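PDB 1O70: fasciclin I, which serves as a neural cell adhesion molecule of Drosophila, represented here by its third and fourth FAS1 domains. Local coordinates for residues D69-K72 against M73-I76; Q93-A96 against N97-Q101; M177-S181 against H182-Q186; R200-G203 against W204-E208. All blocks are in the same frame, centred on the assembly; numbering follows the deposited sequence.

How the contacts relate
The four contacts follow one another along the chain, two in each of its FAS1 domains. Contacts 1 and 2 belong to the third domain, on helix 70-79 and on the exit from helix 88-94, with centres about 29 Å apart. Contacts 3 and 4 lie in the fourth, in the loop after helix 172-177 and at the start of helix 201-210; they touch where M177 SD packs 3.7 Å from W204 CH2. Each domain has its own seven-stranded mixed sheet with the same strand order. Contacts 2 and 4 approach to about 5 Å between nearest atoms, so the two domains come close there, whereas contacts 1 and 3 sit on opposite sides of the chain's centre.

Contact 1. Residues D69-K72 against M73-I76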
loop_
_atom_site.group_PDB
_atom_site.type_symbol
_atom_site.label_atom_id
_atom_site.label_comp_id
_atom_site.label_asym_id
_atom_site.label_seq_id
_atom_site.Cartn_x
_atom_site.Cartn_y
_atom_site.Cartn_z
ATOM N N ASP A 69 -8.894 -19.975 2.531
ATOM C CA ASP A 69 -7.492 -20.256 2.259
ATOM C C ASP A 69 -6.682 -20.075 3.541
ATOM O O ASP A 69 -6.259 -18.968 3.864
ATOM C CB ASP A 69 -6.961 -19.318 1.182
ATOM C CG ASP A 69 -5.617 -19.759 0.653
ATOM O OD1 ASP A 69 -4.695 -19.981 1.468
ATOM O OD2 ASP A 69 -5.484 -19.889 -0.580
ATOM N N ARG A 70 -6.466 -21.171 4.262
ATOM C CA ARG A 70 -5.725 -21.135 5.518
ATOM C C ARG A 70 -4.334 -20.512 5.407
ATOM O O ARG A 70 -3.850 -19.869 6.341
ATOM C CB ARG A 70 -5.603 -22.548 6.107
ATOM C CG ARG A 70 -6.939 -23.212 6.436
ATOM C CD ARG A 70 -6.742 -24.551 7.141
ATOM N NE ARG A 70 -5.977 -24.399 8.376
ATOM C CZ ARG A 70 -5.675 -25.393 9.210
ATOM N NH1 ARG A 70 -6.075 -26.631 8.951
ATOM N NH2 ARG A 70 -4.963 -25.152 10.302
ATOM N N ASN A 71 -3.689 -20.696 4.266
ATOM C CA ASN A 71 -2.352 -20.152 4.080
ATOM C C ASN A 71 -2.368 -18.629 3.956
ATOM O O ASN A 71 -1.451 -17.940 4.424
ATOM C CB ASN A 71 -1.712 -20.772 2.840
ATOM C CG ASN A 71 -0.254 -20.398 2.699
ATOM O OD1 ASN A 71 0.084 -19.224 2.517
ATOM N ND2 ASN A 71 0.623 -21.394 2.793
ATOM N N LYS A 72 -3.414 -18.114 3.319
ATOM C CA LYS A 72 -3.575 -16.676 3.136
ATOM C C LYS A 72 -4.074 -16.021 4.417
ATOM O O LYS A 72 -3.577 -14.970 4.824
ATOM C CB LYS A 72 -4.548 -16.393 1.988
ATOM C CG LYS A 72 -3.972 -16.721 0.624
ATOM C CD LYS A 72 -4.931 -16.383 -0.506
ATOM C CE LYS A 72 -4.293 -16.685 -1.862
ATOM N NZ LYS A 72 -5.204 -16.355 -2.995
ATOM N N MET A 73 -5.058 -16.645 5.052
ATOM C CA MET A 73 -5.601 -16.123 6.292
ATOM C C MET A 73 -4.491 -15.848 7.294
ATOM O O MET A 73 -4.533 -14.859 8.023
ATOM C CB MET A 73 -6.596 -17.111 6.883
ATOM C CG MET A 73 -8.000 -16.940 6.351
ATOM S SD MET A 73 -8.597 -15.268 6.692
ATOM C CE MET A 73 -8.703 -14.647 5.024
ATOM N N ARG A 74 -3.499 -16.732 7.319
ATOM C CA ARG A 74 -2.368 -16.601 8.220
ATOM C C ARG A 74 -1.573 -15.345 7.854
ATOM O O ARG A 74 -1.108 -14.615 8.728
ATOM C CB ARG A 74 -1.480 -17.847 8.115
ATOM C CG ARG A 74 -0.450 -18.001 9.233
ATOM C CD ARG A 74 0.152 -19.410 9.240
ATOM N NE ARG A 74 -0.895 -20.426 9.120
ATOM C CZ ARG A 74 -1.087 -21.186 8.042
ATOM N NH1 ARG A 74 -0.296 -21.054 6.987
ATOM N NH2 ARG A 74 -2.079 -22.070 8.011
ATOM N N GLN A 75 -1.421 -15.090 6.556
ATOM C CA GLN A 75 -0.689 -13.914 6.113
ATOM C C GLN A 75 -1.466 -12.658 6.469
ATOM O O GLN A 75 -0.884 -11.641 6.858
ATOM C CB GLN A 75 -0.463 -13.950 4.614
ATOM C CG GLN A 75 0.479 -15.025 4.168
ATOM C CD GLN A 75 0.803 -14.894 2.697
ATOM O OE1 GLN A 75 1.453 -13.932 2.268
ATOM N NE2 GLN A 75 0.340 -15.857 1.908
ATOM N N ILE A 76 -2.782 -12.736 6.330
ATOM C CA ILE A 76 -3.640 -11.619 6.654
ATOM C C ILE A 76 -3.580 -11.376 8.152
ATOM O O ILE A 76 -3.370 -10.250 8.599
ATOM C CB ILE A 76 -5.073 -11.910 6.208
ATOM C CG1 ILE A 76 -5.114 -11.918 4.677
ATOM C CG2 ILE A 76 -6.037 -10.899 6.817
ATOM C CD1 ILE A 76 -6.480 -12.153 4.079
#
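K72 O is gripped by two backbone amides of the next turn: I76 N gives the firm bond at 2.8 Å, 158° at its hydrogen, and Q75 N a weak, bent one. One turn earlier M73 N donates almost straight to D69 O (2.9 Å). D69 is the N-cap, and an aspartate suits the place: its OD1 takes K72 N at 2.9 Å, from above the carboxylate plane, and its negative charge probably interacts favourably with the positive end of the helix dipole. R74 sends CG anti to its backbone N (chi1 -166°), and a bend at chi3 then folds the guanidinium back so that R70 O lies over one of its faces, 3.2 Å above the plane; this is packing, not a hydrogen bond. The NH2 group instead makes a weak bond to N34 O. With an alanine at R74, N34 O would probably lose this donor and R70 O the flat group that covers it. N71 OD1 and Q75 NE2 share a weak bond of 3.4 Å, the two amide planes nearly perpendicular; asparagine and glutamine suit these exposed positions, four residues apart on the solvent side. M73 and I76 carry the apolar face of helix 70-79: M73 packs on V66 and L67 of helix 64-67 and on I63, while I76 reaches V156.

Contact 2. Residues Q93-A96 against N97-Q101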
loop_
_atom_site.group_PDB
_atom_site.type_symbol
_atom_site.label_atom_id
_atom_site.label_comp_id
_atom_site.label_asym_id
_atom_site.label_seq_id
_atom_site.Cartn_x
_atom_site.Cartn_y
_atom_site.Cartn_z
ATOM N N GLN A 93 4.202 10.250 18.243
ATOM C CA GLN A 93 5.619 10.571 18.340
ATOM C C GLN A 93 6.456 10.039 17.192
ATOM O O GLN A 93 7.265 10.766 16.622
ATOM C CB GLN A 93 6.186 10.040 19.650
ATOM C CG GLN A 93 5.524 10.629 20.873
ATOM C CD GLN A 93 6.091 10.071 22.162
ATOM O OE1 GLN A 93 7.298 10.136 22.398
ATOM N NE2 GLN A 93 5.220 9.520 23.008
ATOM N N LYS A 94 6.270 8.766 16.863
ATOM C CA LYS A 94 7.035 8.156 15.791
ATOM C C LYS A 94 6.790 8.813 14.435
ATOM O O LYS A 94 7.658 8.783 13.571
ATOM C CB LYS A 94 6.730 6.663 15.701
ATOM C CG LYS A 94 7.141 5.876 16.935
ATOM C CD LYS A 94 7.140 4.381 16.658
ATOM C CE LYS A 94 8.256 4.004 15.688
ATOM N NZ LYS A 94 8.245 2.564 15.321
ATOM N N ASN A 95 5.614 9.404 14.246
ATOM C CA ASN A 95 5.314 10.054 12.981
ATOM C C ASN A 95 5.586 11.551 13.005
ATOM O O ASN A 95 5.220 12.266 12.073
ATOM C CB ASN A 95 3.854 9.811 12.570
ATOM C CG ASN A 95 3.629 8.421 12.008
ATOM O OD1 ASN A 95 4.562 7.763 11.557
ATOM N ND2 ASN A 95 2.382 7.976 12.019
ATOM N N ALA A 96 6.242 12.024 14.057
ATOM C CA ALA A 96 6.530 13.450 14.183
ATOM C C ALA A 96 7.344 13.997 13.013
ATOM O O ALA A 96 6.876 14.863 12.275
ATOM C CB ALA A 96 7.258 13.720 15.492
ATOM N N ASN A 97 8.560 13.487 12.845
ATOM C CA ASN A 97 9.435 13.939 11.769
ATOM C C ASN A 97 9.020 13.331 10.437
ATOM O O ASN A 97 8.607 14.040 9.514
ATOM C CB ASN A 97 10.877 13.562 12.095
ATOM C CG ASN A 97 11.268 13.958 13.513
ATOM O OD1 ASN A 97 10.949 15.065 13.974
ATOM N ND2 ASN A 97 11.967 13.062 14.214
ATOM N N LEU A 98 9.145 12.012 10.348
ATOM C CA LEU A 98 8.775 11.276 9.148
ATOM C C LEU A 98 7.710 10.237 9.476
ATOM O O LEU A 98 7.302 10.095 10.628
ATOM C CB LEU A 98 10.001 10.574 8.555
ATOM C CG LEU A 98 10.908 11.423 7.663
ATOM C CD1 LEU A 98 12.095 10.592 7.199
ATOM C CD2 LEU A 98 10.111 11.934 6.459
ATOM N N ILE A 99 7.258 9.523 8.452
ATOM C CA ILE A 99 6.257 8.485 8.622
ATOM C C ILE A 99 6.987 7.209 9.023
ATOM O O ILE A 99 7.885 6.753 8.313
ATOM C CB ILE A 99 5.486 8.230 7.307
ATOM C CG1 ILE A 99 4.703 9.486 6.919
ATOM C CG2 ILE A 99 4.560 7.027 7.464
ATOM C CD1 ILE A 99 4.082 9.431 5.531
ATOM N N ALA A 100 6.619 6.644 10.168
ATOM C CA ALA A 100 7.253 5.419 10.629
ATOM C C ALA A 100 6.556 4.210 10.030
ATOM O O ALA A 100 5.360 4.000 10.228
ATOM C CB ALA A 100 7.212 5.339 12.139
ATOM N N GLN A 101 7.304 3.426 9.273
ATOM C CA GLN A 101 6.743 2.227 8.691
ATOM C C GLN A 101 6.997 1.156 9.733
ATOM O O GLN A 101 8.145 0.854 10.071
ATOM C CB GLN A 101 7.436 1.904 7.383
ATOM C CG GLN A 101 7.319 3.033 6.395
ATOM C CD GLN A 101 7.913 2.661 5.071
ATOM O OE1 GLN A 101 8.994 2.062 5.014
ATOM N NE2 GLN A 101 7.223 3.019 3.989
HETATM O O HOH W 1 3.330 5.374 11.028
#
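N97 continues directly from A96, at the bend where the chain leaves helix 88-94 and begins to double back; its polar amide suits this exposed corner. L98 follows, its side chain turned away, but its carbonyl faces inward, and L98 O receives a CA-H...O contact from N95 CA at 3.1 Å. At I99 the backbone passes N95, with I99 CA 3.5 Å from N95 OD1, while the isoleucine side chain points away to pack on Y112 of strand 110-116. A100 closes the loop: A100 N donates to N95 OD1 at 2.7 Å, with 175° at the hydrogen and the donor nearly along the C=O axis of the amide. The first torsion of N95 (chi1 -77°) puts its amide beside its own backbone N and within range of this partner. A water donates both to N95 OD1 and to A100 O, so the amide oxygen accepts two hydrogen bonds, one from A100 N and one from the water. The small methyl of A100 fits against K94, CB to CB 3.8 Å. Q101 then moves off toward F110, and its NE2 makes a weak bond to Y289 O of the other FAS1 domain. Such a side-chain-to-backbone asparagine bond, just beyond a helix end, closes a tight connection that here leads into edge strand 102-103.

Contact 3. Residues M177-S181 against H182-Q186; sequences MGKFS and HFNDQ
One face of the H182 imidazole looks onto K179 O, which lies 4.0 Å above the ring plane and toward its rim. The F183 ring has Q186 NE2 over one face, 3.4 Å above and again toward the rim, while N184 OD1 sits in plane at its edge. Q186 NE2 does not rest on the ring alone, since it also donates to F183 O on a lone pair. The backbone from K179 to H182 forms a type I beta turn, closed by H182 N to K179 O at 3.0 Å. It belongs to the loop that joins helix 172-177 to strand 193-199 in the fourth FAS1 domain. S181 suits the turn because its OG, lying between the backbone N and the carbonyl carbon (chi1 72°), gives F183 N a weak acceptor at 3.3 Å. The amide of N184 lies against G178, with N184 OD1 3.2 Å from G178 CA, where the absence of a side chain leaves it room. N184 N binds G178 O at 3.1 Å, and N184 ND2 donates to Y175 O, which fixes the rotation of the amide. F183, apolar and buried, carries its ring on to E232 and L235.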
loop_
_atom_site.group_PDB
_atom_site.type_symbol
_atom_site.label_atom_id
_atom_site.label_comp_id
_atom_site.label_asym_id
_atom_site.label_seq_id
_atom_site.Cartn_x
_atom_site.Cartn_y
_atom_site.Cartn_z
ATOM N N MET A 177 -3.152 14.327 -11.601
ATOM C CA MET A 177 -2.575 14.400 -12.933
ATOM C C MET A 177 -3.306 13.499 -13.925
ATOM O O MET A 177 -3.396 13.817 -15.109
ATOM C CB MET A 177 -1.097 14.012 -12.880
ATOM C CG MET A 177 -0.318 14.350 -14.124
ATOM S SD MET A 177 1.448 14.036 -13.852
ATOM C CE MET A 177 1.850 13.095 -15.242
ATOM N N GLY A 178 -3.826 12.377 -13.434
ATOM C CA GLY A 178 -4.538 11.439 -14.286
ATOM C C GLY A 178 -5.940 11.888 -14.635
ATOM O O GLY A 178 -6.669 11.199 -15.345
ATOM N N LYS A 179 -6.335 13.050 -14.139
ATOM C CA LYS A 179 -7.667 13.547 -14.433
ATOM C C LYS A 179 -7.734 14.382 -15.703
ATOM O O LYS A 179 -8.690 14.274 -16.464
ATOM C CB LYS A 179 -8.186 14.381 -13.273
ATOM C CG LYS A 179 -8.697 13.591 -12.102
ATOM C CD LYS A 179 -9.212 14.574 -11.082
ATOM C CE LYS A 179 -9.979 13.908 -9.974
ATOM N NZ LYS A 179 -10.517 14.957 -9.067
ATOM N N PHE A 180 -6.718 15.205 -15.937
ATOM C CA PHE A 180 -6.712 16.069 -17.104
ATOM C C PHE A 180 -6.995 15.360 -18.421
ATOM O O PHE A 180 -7.607 15.939 -19.304
ATOM C CB PHE A 180 -5.375 16.813 -17.222
ATOM C CG PHE A 180 -5.030 17.641 -16.025
ATOM C CD1 PHE A 180 -4.323 17.087 -14.965
ATOM C CD2 PHE A 180 -5.420 18.977 -15.952
ATOM C CE1 PHE A 180 -4.010 17.850 -13.848
ATOM C CE2 PHE A 180 -5.110 19.750 -14.835
ATOM C CZ PHE A 180 -4.404 19.188 -13.779
ATOM N N SER A 181 -6.562 14.111 -18.542
ATOM C CA SER A 181 -6.737 13.339 -19.765
ATOM C C SER A 181 -7.722 12.188 -19.611
ATOM O O SER A 181 -7.893 11.389 -20.530
ATOM C CB SER A 181 -5.400 12.743 -20.183
ATOM O OG SER A 181 -5.044 11.699 -19.288
ATOM N N HIS A 182 -8.339 12.082 -18.442
ATOM C CA HIS A 182 -9.294 11.012 -18.165
ATOM C C HIS A 182 -8.592 9.665 -18.174
ATOM O O HIS A 182 -9.188 8.622 -18.458
ATOM C CB HIS A 182 -10.434 11.046 -19.182
ATOM C CG HIS A 182 -11.280 12.277 -19.078
ATOM N ND1 HIS A 182 -12.419 12.339 -18.301
ATOM C CD2 HIS A 182 -11.123 13.511 -19.613
ATOM C CE1 HIS A 182 -12.927 13.557 -18.362
ATOM N NE2 HIS A 182 -12.159 14.289 -19.150
ATOM N N PHE A 183 -7.302 9.712 -17.860
ATOM C CA PHE A 183 -6.472 8.525 -17.781
ATOM C C PHE A 183 -6.989 7.626 -16.653
ATOM O O PHE A 183 -6.939 6.406 -16.761
ATOM C CB PHE A 183 -5.031 8.934 -17.475
ATOM C CG PHE A 183 -4.115 7.779 -17.201
ATOM C CD1 PHE A 183 -3.478 7.126 -18.236
ATOM C CD2 PHE A 183 -3.913 7.329 -15.903
ATOM C CE1 PHE A 183 -2.640 6.048 -17.984
ATOM C CE2 PHE A 183 -3.077 6.249 -15.640
ATOM C CZ PHE A 183 -2.446 5.608 -16.684
ATOM N N ASN A 184 -7.487 8.233 -15.575
ATOM C CA ASN A 184 -7.978 7.475 -14.424
ATOM C C ASN A 184 -9.198 6.601 -14.683
ATOM O O ASN A 184 -9.322 5.516 -14.116
ATOM C CB ASN A 184 -8.327 8.402 -13.258
ATOM C CG ASN A 184 -7.170 9.253 -12.811
ATOM O OD1 ASN A 184 -6.015 8.920 -13.040
ATOM N ND2 ASN A 184 -7.476 10.357 -12.146
ATOM N N ASP A 185 -10.106 7.088 -15.520
ATOM C CA ASP A 185 -11.338 6.373 -15.831
ATOM C C ASP A 185 -11.151 4.867 -15.944
ATOM O O ASP A 185 -11.829 4.084 -15.272
ATOM C CB ASP A 185 -11.946 6.928 -17.122
ATOM C CG ASP A 185 -12.410 8.366 -16.972
ATOM O OD1 ASP A 185 -11.989 9.026 -15.995
ATOM O OD2 ASP A 185 -13.185 8.843 -17.826
ATOM N N GLN A 186 -10.212 4.465 -16.785
ATOM C CA GLN A 186 -9.936 3.054 -17.017
ATOM C C GLN A 186 -9.572 2.245 -15.771
ATOM O O GLN A 186 -9.829 1.045 -15.717
ATOM C CB GLN A 186 -8.805 2.923 -18.039
ATOM C CG GLN A 186 -7.489 3.475 -17.532
ATOM C CD GLN A 186 -6.378 3.291 -18.526
ATOM O OE1 GLN A 186 -6.228 2.213 -19.109
ATOM N NE2 GLN A 186 -5.573 4.334 -18.718
#

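Contact 4. Residues R200-G203 against W204-E208; sequences RDKG and WQKTE. With SO4 (sulfate ion), chain C.
T207 holds G203 O twice: its OG1 and its backbone N, at 3.2 and 3.1 Å from that oxygen, arrive from opposite faces of the carbonyl plane. This is the compact side of helix 201-210. The threonine hydroxyl, buried here, is satisfied by the preceding turn, and W204, whose N donates to R200 O (3.2 Å), packs its indole against M177, L218 and P306, with NE1 bonded to T174 OG1. The outer side is looser: beyond the helical bond of K206 N to K202 O, the two lysine side chains cross obliquely, K202 CD 4.1 Å from K206 CE, and Q205 lies along the D201 backbone. At the helix start R200 occupies the N-cap, and D201 fastens the first turn to helix 172-177 through S172 OG and D173 N. R200 takes the crowded position at chi1 (60°), which carries its chain round to a sulfate. NE donates to O2 of the ion at 2.9 Å and NH2 to O4, though that second bond is modelled doubtfully short, while K202 CE covers one face of the guanidinium. K202 N also donates to O2, 2.9 Å away and nearly straight. A leucine at R200 would probably leave the sulfate without its side-chain donors and Y289 without its cation-pi partner. R200 and K202 N, with the K202 ammonium nearby, would probably make this corner favourable for an anion, although this sulfate probably came from the crystallisation liquor.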
loop_
_atom_site.group_PDB
_atom_site.type_symbol
_atom_site.label_atom_id
_atom_site.label_comp_id
_atom_site.label_asym_id
_atom_site.label_seq_id
_atom_site.Cartn_x
_atom_site.Cartn_y
_atom_site.Cartn_z
ATOM N N ARG A 200 4.803 9.017 -5.451
ATOM C CA ARG A 200 4.164 9.645 -4.301
ATOM C C ARG A 200 4.247 11.159 -4.468
ATOM O O ARG A 200 4.994 11.648 -5.313
ATOM C CB ARG A 200 4.878 9.244 -3.014
ATOM C CG ARG A 200 6.329 9.660 -3.007
ATOM C CD ARG A 200 7.085 9.060 -1.845
ATOM N NE ARG A 200 6.560 9.516 -0.568
ATOM C CZ ARG A 200 7.196 9.372 0.591
ATOM N NH1 ARG A 200 8.388 8.780 0.628
ATOM N NH2 ARG A 200 6.646 9.821 1.711
ATOM N N ASP A 201 3.489 11.906 -3.668
ATOM C CA ASP A 201 3.515 13.361 -3.758
ATOM C C ASP A 201 4.947 13.910 -3.661
ATOM O O ASP A 201 5.361 14.721 -4.503
ATOM C CB ASP A 201 2.631 13.973 -2.667
ATOM C CG ASP A 201 1.151 14.050 -3.076
ATOM O OD1 ASP A 201 0.747 13.410 -4.088
ATOM O OD2 ASP A 201 0.383 14.749 -2.372
ATOM N N LYS A 202 5.703 13.469 -2.652
ATOM C CA LYS A 202 7.090 13.920 -2.462
ATOM C C LYS A 202 7.873 13.757 -3.775
ATOM O O LYS A 202 8.738 14.574 -4.104
ATOM C CB LYS A 202 7.772 13.112 -1.356
ATOM C CG LYS A 202 9.097 13.707 -0.876
ATOM C CD LYS A 202 9.860 12.750 0.046
ATOM C CE LYS A 202 9.011 12.236 1.219
ATOM N NZ LYS A 202 8.613 13.280 2.210
ATOM N N GLY A 203 7.561 12.692 -4.511
ATOM C CA GLY A 203 8.212 12.449 -5.782
ATOM C C GLY A 203 7.908 13.549 -6.785
ATOM O O GLY A 203 8.832 14.065 -7.414
ATOM N N TRP A 204 6.636 13.916 -6.958
ATOM C CA TRP A 204 6.311 14.986 -7.901
ATOM C C TRP A 204 6.872 16.317 -7.398
ATOM O O TRP A 204 7.260 17.166 -8.209
ATOM C CB TRP A 204 4.798 15.115 -8.125
ATOM C CG TRP A 204 4.232 13.999 -8.975
ATOM C CD1 TRP A 204 3.338 13.042 -8.579
ATOM C CD2 TRP A 204 4.555 13.694 -10.351
ATOM N NE1 TRP A 204 3.095 12.164 -9.604
ATOM C CE2 TRP A 204 3.820 12.537 -10.696
ATOM C CE3 TRP A 204 5.393 14.282 -11.315
ATOM C CZ2 TRP A 204 3.888 11.957 -11.969
ATOM C CZ3 TRP A 204 5.462 13.693 -12.593
ATOM C CH2 TRP A 204 4.712 12.541 -12.898
ATOM N N GLN A 205 6.929 16.508 -6.076
ATOM C CA GLN A 205 7.463 17.764 -5.534
ATOM C C GLN A 205 8.929 17.870 -5.908
ATOM O O GLN A 205 9.422 18.945 -6.232
ATOM C CB GLN A 205 7.291 17.815 -4.009
ATOM C CG GLN A 205 5.835 17.838 -3.563
ATOM C CD GLN A 205 5.647 17.489 -2.092
ATOM O OE1 GLN A 205 4.560 17.088 -1.672
ATOM N NE2 GLN A 205 6.705 17.639 -1.303
ATOM N N LYS A 206 9.624 16.740 -5.872
ATOM C CA LYS A 206 11.028 16.733 -6.240
ATOM C C LYS A 206 11.162 17.081 -7.722
ATOM O O LYS A 206 12.077 17.811 -8.116
ATOM C CB LYS A 206 11.633 15.369 -5.978
ATOM C CG LYS A 206 11.844 15.092 -4.507
ATOM C CD LYS A 206 12.375 13.689 -4.311
ATOM C CE LYS A 206 12.637 13.396 -2.843
ATOM N NZ LYS A 206 13.115 11.988 -2.647
ATOM N N THR A 207 10.237 16.569 -8.532
ATOM C CA THR A 207 10.236 16.829 -9.960
ATOM C C THR A 207 9.986 18.316 -10.213
ATOM O O THR A 207 10.470 18.880 -11.199
ATOM C CB THR A 207 9.151 15.998 -10.654
ATOM O OG1 THR A 207 9.446 14.611 -10.479
ATOM C CG2 THR A 207 9.084 16.323 -12.133
ATOM N N GLU A 208 9.231 18.949 -9.318
ATOM C CA GLU A 208 8.952 20.374 -9.451
ATOM C C GLU A 208 10.250 21.166 -9.294
ATOM O O GLU A 208 10.445 22.179 -9.964
ATOM C CB GLU A 208 7.934 20.825 -8.395
ATOM C CG GLU A 208 7.241 22.156 -8.710
ATOM C CD GLU A 208 8.092 23.375 -8.378
ATOM O OE1 GLU A 208 7.792 24.480 -8.895
ATOM O OE2 GLU A 208 9.053 23.240 -7.584
HETATM S S SO4 C . 4.165 12.213 0.640
HETATM O O1 SO4 C . 2.750 11.912 0.823
HETATM O O2 SO4 C . 4.610 11.652 -0.647
HETATM O O3 SO4 C . 4.392 13.666 0.630
HETATM O O4 SO4 C . 4.928 11.598 1.743
#